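Side-chain contacts in aminopeptidase N family protein (Idiomarina loihiensis L2TR, PDB 4FGM), which binds a zinc ion and probably acts as an aminopeptidase of the M61 family, removing residues from the N-terminal ends of peptides: residues 427-430 and 435-438; 440-443 and 447-450; 104-109 and 125-130; 136-141 and 153-158. One frame throughout, in Å; residues are numbered along the deposited sequence.

Interaction 1 of 4, residues 427-430 and 435-438; sequences WLNQ and DISD
Asn429 turns its carboxamide toward the first turn of the next helix and meets Ser437 there. Asn429 OD1 lies 3.1 Å from Ser437 CB, and Asn429 ND2 is 3.5 Å from the same carbon. Ser437 CB lies before the outer end of the amide, off its plane and closer to the oxygen. Asn429 ND2 is also 3.2 Å from Ser437 OG. Asn429 CG lies beside its own backbone N (chi1 -76°), and this directs the amide across the gap.

A second, apolar layer lies next to this one. Ile436 CD1 is 3.7 Å from Leu428 CB and 3.8 Å from Leu428 CD1. The two side chains cross obliquely. Ile436 CG1 stands between its backbone N and carbonyl carbon (chi1 47°), which brings CD1 round to Leu428. Ile436 occupies the N-cap position but has no polar side-chain atom to cap with.

With an alanine at Asn429 the amide is gone, which would probably leave a gap beside Ser437 CB and take away the polar group next to its OG.

The contact joins the C-terminal end of helix 423-429 to the start of helix 437-445 across a short loop. Ile436 also packs on Met390, Leu391 and Gln394 of helix 378-394. One residue before Leu428, Trp427 rests on helix 401-413 and gives its NE1 proton to Glu411.

Interaction 2 of 4, residues 440-443 and 447-450; sequences LKDA and KESL
Glu448 reaches from the loop and brings its carboxylate to Asp442 on the helix just before it. From Glu448 CB the chain steps to CG, which takes the place between the backbone N and the carbonyl carbon (chi1 52°). Beyond CG it runs extended (chi2 -162°). CB, CG and CD only carry the chain across to the helix and do not touch 440-443 themselves. The tip does: Glu448 OE2 lies 3.9 Å from Asp442 CB. The same oxygen accepts a weak hydrogen bond from Asn446 ND2, from the residue just before the 447-450 segment. Glu448 OE2 is 4.5 Å from Asp442 OD2. These like charges would tend to repel, and the nearby amide NH2 of Asn446 may ease this. The proximity could also raise the proton affinity of one carboxylate.

The backbones are linked through a water. It lies 2.8 Å from Asp442 O and 3.1 Å from Glu448 O, and can donate to both. More acceptors surround it than it has protons, so these bonds may be shared with others. Glu448 O also takes a hydrogen bond from Lys379 NZ.

Next to these polar groups is a small apolar contact. Leu450 CD2 touches Ala443 CB at 3.6 Å and lies 3.9 Å from Ala443 CA. The short alanine side chain lets this methyl come close to the helix backbone.

The chain after helix 437-445 thus turns and passes across the side of its last turns. Ala443 also packs on Ile383, and Leu450 on Lys379 and Leu382, all of helix 378-394.

Interaction 3 of 4, residues 104-109 and 125-130; sequences GFFNNT and LHLHAP
Asn108 ND2 is hydrogen-bonded to the backbone O of Leu163, and the carboxamide held by this bond meets Leu125 across the core. The contact belongs to the beta-rich N-terminal domain of the M61 family. It packs the end of strand 103-106 and the turn after it against strand 123-127. These strands are not paired with each other. Phe106 CA and Leu127 CA are 11.6 Å apart, a spacing consistent with two facing layers whose side chains fill the middle. Each strand pairs with other strands: Phe106 bonds through its backbone with Phe168, and Leu125 with Phe155.

Phe106 and Leu127 point at each other across the gap. Phe106 CZ comes to 4.4 Å from Leu127 CG, which sits at the ring edge, near the ring plane. The ring of Phe106 also meets that of Phe168 with the planes nearly parallel, about 5° apart. Phe16 meets it steeply, at about 75°. Leu125 and Leu127 both touch Phe168, so this aromatic ring is shared by the two segments.

At the other end, Leu125 and Asn108 approach from opposite directions. With CG swung opposite the backbone N (chi1 -172°) and the chain extended beyond it, Leu125 brings CD1 to the outer end of the amide. There the methyl is tilted out of the amide plane and nearly centred between the two arms. Leu125 CD1 is 3.7 Å from Asn108 ND2 and 3.6 Å from Asn108 OD1, a buried oxygen with no polar partner in the model.

Interaction 4 of 4, residues 136-141 and 153-158; sequences WKVATG and GCFRAD
Strands 137-140 and 153-157 of the N-terminal M61 domain face each other through Thr140, Val138 and the ring of Phe155. Thr140 CG2 meets Phe155 CE2 at 3.7 Å and lies 4.2 Å from both Phe155 CD2 and Phe155 CZ. The two side chains come from opposite directions, and the methyl meets the ring obliquely. It can do so because Thr140 OG1 is anti to the backbone N (chi1 178°) and turned off to other partners. Thr140 OG1 is hydrogen-bonded to Pro167 O and to Met142 N, and these bonds fix the rotation of the side chain. Val138 CG1 adds a looser touch, 4.4 Å from Phe155 CZ and again oblique.

Outside the core, strand 153-157 ends in a salt bridge. Arg156 NH1 donates to Asp158 OD1 at 2.9 Å, with the oxygen in the guanidinium plane.

The two strands pair with different neighbours. Strand 137-140 runs antiparallel to strand 168-171, and strand 153-157 antiparallel to strand 123-127. Phe155 also meets Phe168 edge-to-face. The contact is buried packing between strands that do not pair with each other, in the beta-rich N-terminal domain of the M61 family.

In the fold
The contacts form two groups. Interactions 1 and 2 lie in the helical part, follow each other along the chain and share helix 437-445; their centres are 15 Å apart. Interactions 3 and 4 lie in the N-terminal domain, with centres only 8 Å apart. They join directly: Leu125 O and Phe155 N are 2.7 Å apart, and Leu127 N and Gly153 O 3.0 Å, both probable hydrogen bonds between neighbouring strands. Between centres, interaction 1 is 47 Å from interaction 3, and interaction 2 is 45 Å from interaction 3. None of the four contacts lies at the zinc site of His273, His277 and Glu307 or in the maleic acid pocket. They are packing contacts within two separate parts of the fold.

Interaction 1 of 4, residues 427-430 and 435-438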
loop_
_atom_site.group_PDB
_atom_site.type_symbol
_atom_site.label_atom_id
_atom_site.label_comp_id
_atom_site.label_asym_id
_atom_site.label_seq_id
_atom_site.Cartn_x
_atom_site.Cartn_y
_atom_site.Cartn_z
ATOM N N TRP A 427 16.903 16.068 13.216
ATOM C CA TRP A 427 16.845 17.115 12.200
ATOM C C TRP A 427 15.877 18.207 12.654
ATOM O O TRP A 427 16.100 19.392 12.412
ATOM C CB TRP A 427 16.373 16.535 10.864
ATOM C CG TRP A 427 16.490 17.487 9.717
ATOM C CD1 TRP A 427 17.583 17.687 8.926
ATOM C CD2 TRP A 427 15.482 18.389 9.244
ATOM N NE1 TRP A 427 17.318 18.658 7.986
ATOM C CE2 TRP A 427 16.037 19.103 8.158
ATOM C CE3 TRP A 427 14.163 18.660 9.628
ATOM C CZ2 TRP A 427 15.317 20.078 7.457
ATOM C CZ3 TRP A 427 13.446 19.631 8.926
ATOM C CH2 TRP A 427 14.026 20.323 7.853
ATOM N N LEU A 428 14.797 17.804 13.315
ATOM C CA LEU A 428 13.815 18.763 13.802
ATOM C C LEU A 428 14.286 19.413 15.105
ATOM O O LEU A 428 14.019 20.592 15.348
ATOM C CB LEU A 428 12.462 18.073 14.006
ATOM C CG LEU A 428 11.751 17.636 12.720
ATOM C CD1 LEU A 428 10.658 16.617 13.035
ATOM C CD2 LEU A 428 11.179 18.854 12.026
ATOM N N ASN A 429 14.997 18.654 15.936
ATOM C CA ASN A 429 15.493 19.189 17.202
ATOM C C ASN A 429 16.629 20.198 17.025
ATOM O O ASN A 429 16.982 20.915 17.964
ATOM C CB ASN A 429 15.948 18.057 18.128
ATOM C CG ASN A 429 14.778 17.317 18.760
ATOM O OD1 ASN A 429 13.651 17.818 18.774
ATOM N ND2 ASN A 429 15.044 16.128 19.296
ATOM N N GLN A 430 17.201 20.249 15.826
ATOM C CA GLN A 430 18.276 21.186 15.535
ATOM C C GLN A 430 17.789 22.211 14.514
ATOM O O GLN A 430 18.591 22.829 13.814
ATOM C CB GLN A 430 19.509 20.450 14.996
ATOM C CG GLN A 430 20.286 19.592 16.023
ATOM C CD GLN A 430 21.097 20.411 17.035
ATOM O OE1 GLN A 430 21.690 21.439 16.695
ATOM N NE2 GLN A 430 21.147 19.935 18.279
ATOM N N ASP A 435 10.456 23.149 18.665
ATOM C CA ASP A 435 10.751 22.059 19.586
ATOM C C ASP A 435 9.566 21.093 19.596
ATOM O O ASP A 435 8.479 21.433 20.064
ATOM C CB ASP A 435 10.979 22.595 21.002
ATOM C CG ASP A 435 11.381 21.505 21.980
ATOM O OD1 ASP A 435 11.023 21.613 23.171
ATOM O OD2 ASP A 435 12.063 20.545 21.562
ATOM N N ILE A 436 9.780 19.896 19.061
ATOM C CA ILE A 436 8.741 18.874 19.013
ATOM C C ILE A 436 9.288 17.568 19.577
ATOM O O ILE A 436 8.636 16.529 19.501
ATOM C CB ILE A 436 8.234 18.635 17.555
ATOM C CG1 ILE A 436 9.413 18.490 16.588
ATOM C CG2 ILE A 436 7.344 19.792 17.111
ATOM C CD1 ILE A 436 10.176 17.194 16.724
ATOM N N SER A 437 10.484 17.642 20.154
ATOM C CA SER A 437 11.168 16.484 20.720
ATOM C C SER A 437 10.359 15.595 21.665
ATOM O O SER A 437 10.201 14.398 21.408
ATOM C CB SER A 437 12.446 16.928 21.435
ATOM O OG SER A 437 13.188 15.805 21.884
ATOM N N ASP A 438 9.860 16.159 22.761
ATOM C CA ASP A 438 9.096 15.349 23.706
ATOM C C ASP A 438 7.893 14.697 23.051
ATOM O O ASP A 438 7.612 13.521 23.280
ATOM C CB ASP A 438 8.644 16.183 24.911
ATOM C CG ASP A 438 9.798 16.573 25.810
ATOM O OD1 ASP A 438 10.799 15.825 25.845
ATOM O OD2 ASP A 438 9.700 17.615 26.490
#

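Interaction 2 of 4, residues 440-443 and 447-450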
loop_
_atom_site.group_PDB
_atom_site.type_symbol
_atom_site.label_atom_id
_atom_site.label_comp_id
_atom_site.label_asym_id
_atom_site.label_seq_id
_atom_site.Cartn_x
_atom_site.Cartn_y
_atom_site.Cartn_z
ATOM N N LEU A 440 7.295 13.941 19.734
ATOM C CA LEU A 440 7.684 12.912 18.781
ATOM C C LEU A 440 8.246 11.644 19.431
ATOM O O LEU A 440 7.974 10.539 18.959
ATOM C CB LEU A 440 8.682 13.481 17.764
ATOM C CG LEU A 440 8.892 12.630 16.498
ATOM C CD1 LEU A 440 7.592 12.538 15.719
ATOM C CD2 LEU A 440 9.967 13.241 15.625
ATOM N N LYS A 441 9.020 11.792 20.503
ATOM C CA LYS A 441 9.569 10.623 21.191
ATOM C C LYS A 441 8.449 9.783 21.805
ATOM O O LYS A 441 8.508 8.554 21.793
ATOM C CB LYS A 441 10.544 11.033 22.299
ATOM C CG LYS A 441 11.957 11.299 21.836
ATOM C CD LYS A 441 12.855 11.573 23.029
ATOM C CE LYS A 441 14.245 12.002 22.604
ATOM N NZ LYS A 441 15.061 12.393 23.787
ATOM N N ASP A 442 7.434 10.444 22.356
ATOM C CA ASP A 442 6.315 9.721 22.956
ATOM C C ASP A 442 5.472 9.098 21.855
ATOM O O ASP A 442 5.002 7.970 21.986
ATOM C CB ASP A 442 5.440 10.650 23.809
ATOM C CG ASP A 442 6.164 11.164 25.048
ATOM O OD1 ASP A 442 7.104 10.485 25.515
ATOM O OD2 ASP A 442 5.781 12.239 25.560
ATOM N N ALA A 443 5.298 9.839 20.765
ATOM C CA ALA A 443 4.514 9.369 19.631
ATOM C C ALA A 443 5.175 8.157 18.992
ATOM O O ALA A 443 4.501 7.239 18.523
ATOM C CB ALA A 443 4.373 10.486 18.597
ATOM N N LYS A 447 3.287 3.782 24.085
ATOM C CA LYS A 447 2.099 3.078 23.619
ATOM C C LYS A 447 0.856 3.732 24.218
ATOM O O LYS A 447 0.196 3.156 25.083
ATOM C CB LYS A 447 2.181 1.609 24.035
ATOM C CG LYS A 447 3.454 0.927 23.587
ATOM C CD LYS A 447 3.627 -0.424 24.256
ATOM C CE LYS A 447 4.935 -1.074 23.841
ATOM N NZ LYS A 447 5.206 -2.319 24.610
ATOM N N GLU A 448 0.548 4.937 23.745
ATOM C CA GLU A 448 -0.593 5.707 24.230
ATOM C C GLU A 448 -1.227 6.490 23.088
ATOM O O GLU A 448 -0.714 6.491 21.970
ATOM C CB GLU A 448 -0.121 6.676 25.315
ATOM C CG GLU A 448 1.066 7.524 24.875
ATOM C CD GLU A 448 1.824 8.156 26.037
ATOM O OE1 GLU A 448 1.824 7.566 27.138
ATOM O OE2 GLU A 448 2.441 9.227 25.842
ATOM N N SER A 449 -2.340 7.160 23.372
ATOM C CA SER A 449 -3.027 7.956 22.358
ATOM C C SER A 449 -2.334 9.301 22.175
ATOM O O SER A 449 -1.626 9.773 23.068
ATOM C CB SER A 449 -4.482 8.206 22.760
ATOM O OG SER A 449 -5.205 6.995 22.875
ATOM N N LEU A 450 -2.531 9.908 21.010
ATOM C CA LEU A 450 -1.951 11.212 20.729
ATOM C C LEU A 450 -3.029 12.243 21.040
ATOM O O LEU A 450 -4.218 11.952 20.935
ATOM C CB LEU A 450 -1.555 11.333 19.253
ATOM C CG LEU A 450 -0.519 10.375 18.668
ATOM C CD1 LEU A 450 -0.370 10.667 17.184
ATOM C CD2 LEU A 450 0.810 10.528 19.377
HETATM O O HOH W 1 2.331 7.151 21.622
#

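Interaction 3 of 4, residues 104-109 and 125-130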
loop_
_atom_site.group_PDB
_atom_site.type_symbol
_atom_site.label_atom_id
_atom_site.label_comp_id
_atom_site.label_asym_id
_atom_site.label_seq_id
_atom_site.Cartn_x
_atom_site.Cartn_y
_atom_site.Cartn_z
ATOM N N GLY A 104 -1.252 -9.583 -18.939
ATOM C CA GLY A 104 -0.043 -10.068 -18.317
ATOM C C GLY A 104 0.576 -8.965 -17.478
ATOM O O GLY A 104 0.573 -7.792 -17.856
ATOM N N PHE A 105 1.096 -9.341 -16.318
ATOM C CA PHE A 105 1.747 -8.392 -15.428
ATOM C C PHE A 105 2.879 -9.119 -14.719
ATOM O O PHE A 105 2.755 -10.304 -14.408
ATOM C CB PHE A 105 0.769 -7.866 -14.377
ATOM C CG PHE A 105 1.429 -7.042 -13.303
ATOM C CD1 PHE A 105 1.780 -5.711 -13.539
ATOM C CD2 PHE A 105 1.769 -7.617 -12.080
ATOM C CE1 PHE A 105 2.454 -4.964 -12.571
ATOM C CE2 PHE A 105 2.446 -6.876 -11.105
ATOM C CZ PHE A 105 2.792 -5.551 -11.354
ATOM N N PHE A 106 3.984 -8.422 -14.467
ATOM C CA PHE A 106 5.091 -9.053 -13.757
ATOM C C PHE A 106 6.136 -8.102 -13.203
ATOM O O PHE A 106 6.368 -7.015 -13.735
ATOM C CB PHE A 106 5.791 -10.121 -14.627
ATOM C CG PHE A 106 6.523 -9.574 -15.841
ATOM C CD1 PHE A 106 5.913 -9.559 -17.091
ATOM C CD2 PHE A 106 7.826 -9.092 -15.731
ATOM C CE1 PHE A 106 6.590 -9.091 -18.219
ATOM C CE2 PHE A 106 8.516 -8.618 -16.849
ATOM C CZ PHE A 106 7.891 -8.614 -18.099
ATOM N N ASN A 107 6.749 -8.539 -12.111
ATOM C CA ASN A 107 7.821 -7.821 -11.448
ATOM C C ASN A 107 9.016 -8.730 -11.677
ATOM O O ASN A 107 8.903 -9.957 -11.568
ATOM C CB ASN A 107 7.544 -7.706 -9.951
ATOM C CG ASN A 107 6.477 -6.686 -9.635
ATOM O OD1 ASN A 107 6.721 -5.477 -9.682
ATOM N ND2 ASN A 107 5.280 -7.166 -9.325
ATOM N N ASN A 108 10.165 -8.148 -11.984
ATOM C CA ASN A 108 11.332 -8.966 -12.241
ATOM C C ASN A 108 11.888 -9.693 -11.028
ATOM O O ASN A 108 12.764 -10.552 -11.162
ATOM C CB ASN A 108 12.382 -8.135 -12.972
ATOM C CG ASN A 108 11.913 -7.758 -14.369
ATOM O OD1 ASN A 108 11.454 -8.618 -15.111
ATOM N ND2 ASN A 108 12.009 -6.477 -14.725
ATOM N N THR A 109 11.370 -9.369 -9.846
ATOM C CA THR A 109 11.782 -10.077 -8.633
ATOM C C THR A 109 11.243 -11.501 -8.762
ATOM O O THR A 109 11.757 -12.424 -8.142
ATOM C CB THR A 109 11.158 -9.477 -7.352
ATOM O OG1 THR A 109 9.860 -8.953 -7.661
ATOM C CG2 THR A 109 12.046 -8.387 -6.755
ATOM N N LEU A 125 16.875 -6.535 -20.986
ATOM C CA LEU A 125 15.685 -7.369 -20.982
ATOM C C LEU A 125 15.019 -7.307 -22.347
ATOM O O LEU A 125 14.665 -6.237 -22.829
ATOM C CB LEU A 125 14.718 -6.902 -19.878
ATOM C CG LEU A 125 13.483 -7.755 -19.562
ATOM C CD1 LEU A 125 12.950 -7.403 -18.184
ATOM C CD2 LEU A 125 12.418 -7.526 -20.606
ATOM N N HIS A 126 14.862 -8.467 -22.966
ATOM C CA HIS A 126 14.240 -8.554 -24.275
ATOM C C HIS A 126 12.863 -9.191 -24.099
ATOM O O HIS A 126 12.766 -10.387 -23.827
ATOM C CB HIS A 126 15.109 -9.416 -25.195
ATOM C CG HIS A 126 16.575 -9.113 -25.097
ATOM N ND1 HIS A 126 17.171 -8.068 -25.773
ATOM C CD2 HIS A 126 17.559 -9.696 -24.368
ATOM C CE1 HIS A 126 18.455 -8.021 -25.465
ATOM N NE2 HIS A 126 18.717 -8.998 -24.614
ATOM N N LEU A 127 11.808 -8.389 -24.236
ATOM C CA LEU A 127 10.439 -8.884 -24.096
ATOM C C LEU A 127 9.880 -9.271 -25.461
ATOM O O LEU A 127 9.636 -8.407 -26.306
ATOM C CB LEU A 127 9.533 -7.811 -23.480
ATOM C CG LEU A 127 8.484 -8.207 -22.433
ATOM C CD1 LEU A 127 7.265 -7.335 -22.630
ATOM C CD2 LEU A 127 8.099 -9.655 -22.549
ATOM N N HIS A 128 9.665 -10.568 -25.659
ATOM C CA HIS A 128 9.135 -11.090 -26.915
ATOM C C HIS A 128 7.614 -11.185 -26.844
ATOM O O HIS A 128 7.047 -11.523 -25.796
ATOM C CB HIS A 128 9.737 -12.475 -27.194
ATOM C CG HIS A 128 11.234 -12.473 -27.253
ATOM N ND1 HIS A 128 11.935 -12.157 -28.398
ATOM C CD2 HIS A 128 12.164 -12.676 -26.290
ATOM C CE1 HIS A 128 13.228 -12.162 -28.137
ATOM N NE2 HIS A 128 13.396 -12.473 -26.864
ATOM N N ALA A 129 6.952 -10.877 -27.957
ATOM C CA ALA A 129 5.495 -10.934 -28.016
ATOM C C ALA A 129 5.010 -12.356 -27.794
ATOM O O ALA A 129 5.666 -13.321 -28.182
ATOM C CB ALA A 129 4.995 -10.435 -29.370
ATOM N N PRO A 130 3.863 -12.508 -27.131
ATOM C CA PRO A 130 3.383 -13.872 -26.927
ATOM C C PRO A 130 2.759 -14.343 -28.243
ATOM O O PRO A 130 1.902 -13.666 -28.812
ATOM C CB PRO A 130 2.363 -13.710 -25.803
ATOM C CG PRO A 130 1.844 -12.332 -26.014
ATOM C CD PRO A 130 3.076 -11.538 -26.348
#

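Interaction 4 of 4, residues 136-141 and 153-158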
loop_
_atom_site.group_PDB
_atom_site.type_symbol
_atom_site.label_atom_id
_atom_site.label_comp_id
_atom_site.label_asym_id
_atom_site.label_seq_id
_atom_site.Cartn_x
_atom_site.Cartn_y
_atom_site.Cartn_z
ATOM N N TRP A 136 -0.969 -7.474 -28.492
ATOM C CA TRP A 136 -0.905 -6.856 -27.170
ATOM C C TRP A 136 0.065 -5.684 -27.100
ATOM O O TRP A 136 1.050 -5.633 -27.838
ATOM C CB TRP A 136 -0.490 -7.886 -26.126
ATOM C CG TRP A 136 -1.622 -8.682 -25.559
ATOM C CD1 TRP A 136 -2.930 -8.647 -25.949
ATOM C CD2 TRP A 136 -1.544 -9.643 -24.499
ATOM N NE1 TRP A 136 -3.670 -9.525 -25.199
ATOM C CE2 TRP A 136 -2.848 -10.147 -24.297
ATOM C CE3 TRP A 136 -0.500 -10.120 -23.693
ATOM C CZ2 TRP A 136 -3.137 -11.116 -23.332
ATOM C CZ3 TRP A 136 -0.788 -11.085 -22.725
ATOM C CH2 TRP A 136 -2.101 -11.567 -22.553
ATOM N N LYS A 137 -0.219 -4.741 -26.205
ATOM C CA LYS A 137 0.647 -3.584 -26.013
ATOM C C LYS A 137 1.499 -3.782 -24.772
ATOM O O LYS A 137 1.220 -4.654 -23.942
ATOM C CB LYS A 137 -0.167 -2.303 -25.873
ATOM C CG LYS A 137 -0.925 -1.908 -27.126
ATOM C CD LYS A 137 -1.529 -0.524 -26.963
ATOM C CE LYS A 137 -2.750 -0.348 -27.851
ATOM N NZ LYS A 137 -2.463 -0.723 -29.266
ATOM N N VAL A 138 2.534 -2.958 -24.652
ATOM C CA VAL A 138 3.466 -3.030 -23.539
ATOM C C VAL A 138 3.594 -1.674 -22.864
ATOM O O VAL A 138 3.595 -0.637 -23.531
ATOM C CB VAL A 138 4.871 -3.469 -24.036
ATOM C CG1 VAL A 138 5.882 -3.410 -22.905
ATOM C CG2 VAL A 138 4.797 -4.859 -24.611
ATOM N N ALA A 139 3.705 -1.688 -21.540
ATOM C CA ALA A 139 3.856 -0.462 -20.769
ATOM C C ALA A 139 4.798 -0.747 -19.606
ATOM O O ALA A 139 4.684 -1.774 -18.930
ATOM C CB ALA A 139 2.494 0.016 -20.253
ATOM N N THR A 140 5.737 0.164 -19.388
ATOM C CA THR A 140 6.716 0.027 -18.321
ATOM C C THR A 140 7.571 1.282 -18.262
ATOM O O THR A 140 7.612 2.066 -19.210
ATOM C CB THR A 140 7.658 -1.164 -18.567
ATOM O OG1 THR A 140 8.632 -1.221 -17.517
ATOM C CG2 THR A 140 8.389 -1.005 -19.912
ATOM N N GLY A 141 8.258 1.470 -17.147
ATOM C CA GLY A 141 9.115 2.629 -17.017
ATOM C C GLY A 141 10.562 2.268 -17.297
ATOM O O GLY A 141 11.439 3.131 -17.276
ATOM N N GLY A 153 10.133 -5.252 -27.531
ATOM C CA GLY A 153 11.462 -4.696 -27.712
ATOM C C GLY A 153 12.484 -5.006 -26.631
ATOM O O GLY A 153 12.308 -5.915 -25.824
ATOM N N CYS A 154 13.561 -4.229 -26.621
ATOM C CA CYS A 154 14.650 -4.407 -25.671
ATOM C C CYS A 154 14.748 -3.250 -24.692
ATOM O O CYS A 154 14.588 -2.088 -25.065
ATOM C CB CYS A 154 15.970 -4.556 -26.428
ATOM S SG CYS A 154 16.059 -6.044 -27.448
ATOM N N PHE A 155 15.019 -3.580 -23.435
ATOM C CA PHE A 155 15.120 -2.577 -22.394
ATOM C C PHE A 155 16.423 -2.758 -21.631
ATOM O O PHE A 155 16.985 -3.855 -21.601
ATOM C CB PHE A 155 13.925 -2.695 -21.433
ATOM C CG PHE A 155 12.582 -2.623 -22.120
ATOM C CD1 PHE A 155 12.041 -3.745 -22.742
ATOM C CD2 PHE A 155 11.873 -1.427 -22.162
ATOM C CE1 PHE A 155 10.818 -3.673 -23.406
ATOM C CE2 PHE A 155 10.654 -1.340 -22.820
ATOM C CZ PHE A 155 10.117 -2.470 -23.441
ATOM N N ARG A 156 16.901 -1.679 -21.016
ATOM C CA ARG A 156 18.145 -1.724 -20.256
ATOM C C ARG A 156 18.030 -1.071 -18.877
ATOM O O ARG A 156 17.456 0.010 -18.734
ATOM C CB ARG A 156 19.265 -1.032 -21.043
ATOM C CG ARG A 156 20.614 -1.024 -20.342
ATOM C CD ARG A 156 21.674 -0.316 -21.180
ATOM N NE ARG A 156 22.957 -0.213 -20.481
ATOM C CZ ARG A 156 23.160 0.510 -19.382
ATOM N NH1 ARG A 156 22.170 1.207 -18.839
ATOM N NH2 ARG A 156 24.358 0.531 -18.816
ATOM N N ALA A 157 18.578 -1.742 -17.870
ATOM C CA ALA A 157 18.587 -1.224 -16.507
ATOM C C ALA A 157 20.056 -1.119 -16.090
ATOM O O ALA A 157 20.875 -1.945 -16.487
ATOM C CB ALA A 157 17.837 -2.167 -15.574
ATOM N N ASP A 158 20.395 -0.114 -15.290
ATOM C CA ASP A 158 21.782 0.051 -14.875
ATOM C C ASP A 158 22.335 -1.105 -14.048
ATOM O O ASP A 158 23.539 -1.345 -14.039
ATOM C CB ASP A 158 21.952 1.365 -14.109
ATOM C CG ASP A 158 21.687 2.584 -14.978
ATOM O OD1 ASP A 158 21.808 2.471 -16.216
ATOM O OD2 ASP A 158 21.373 3.658 -14.424
#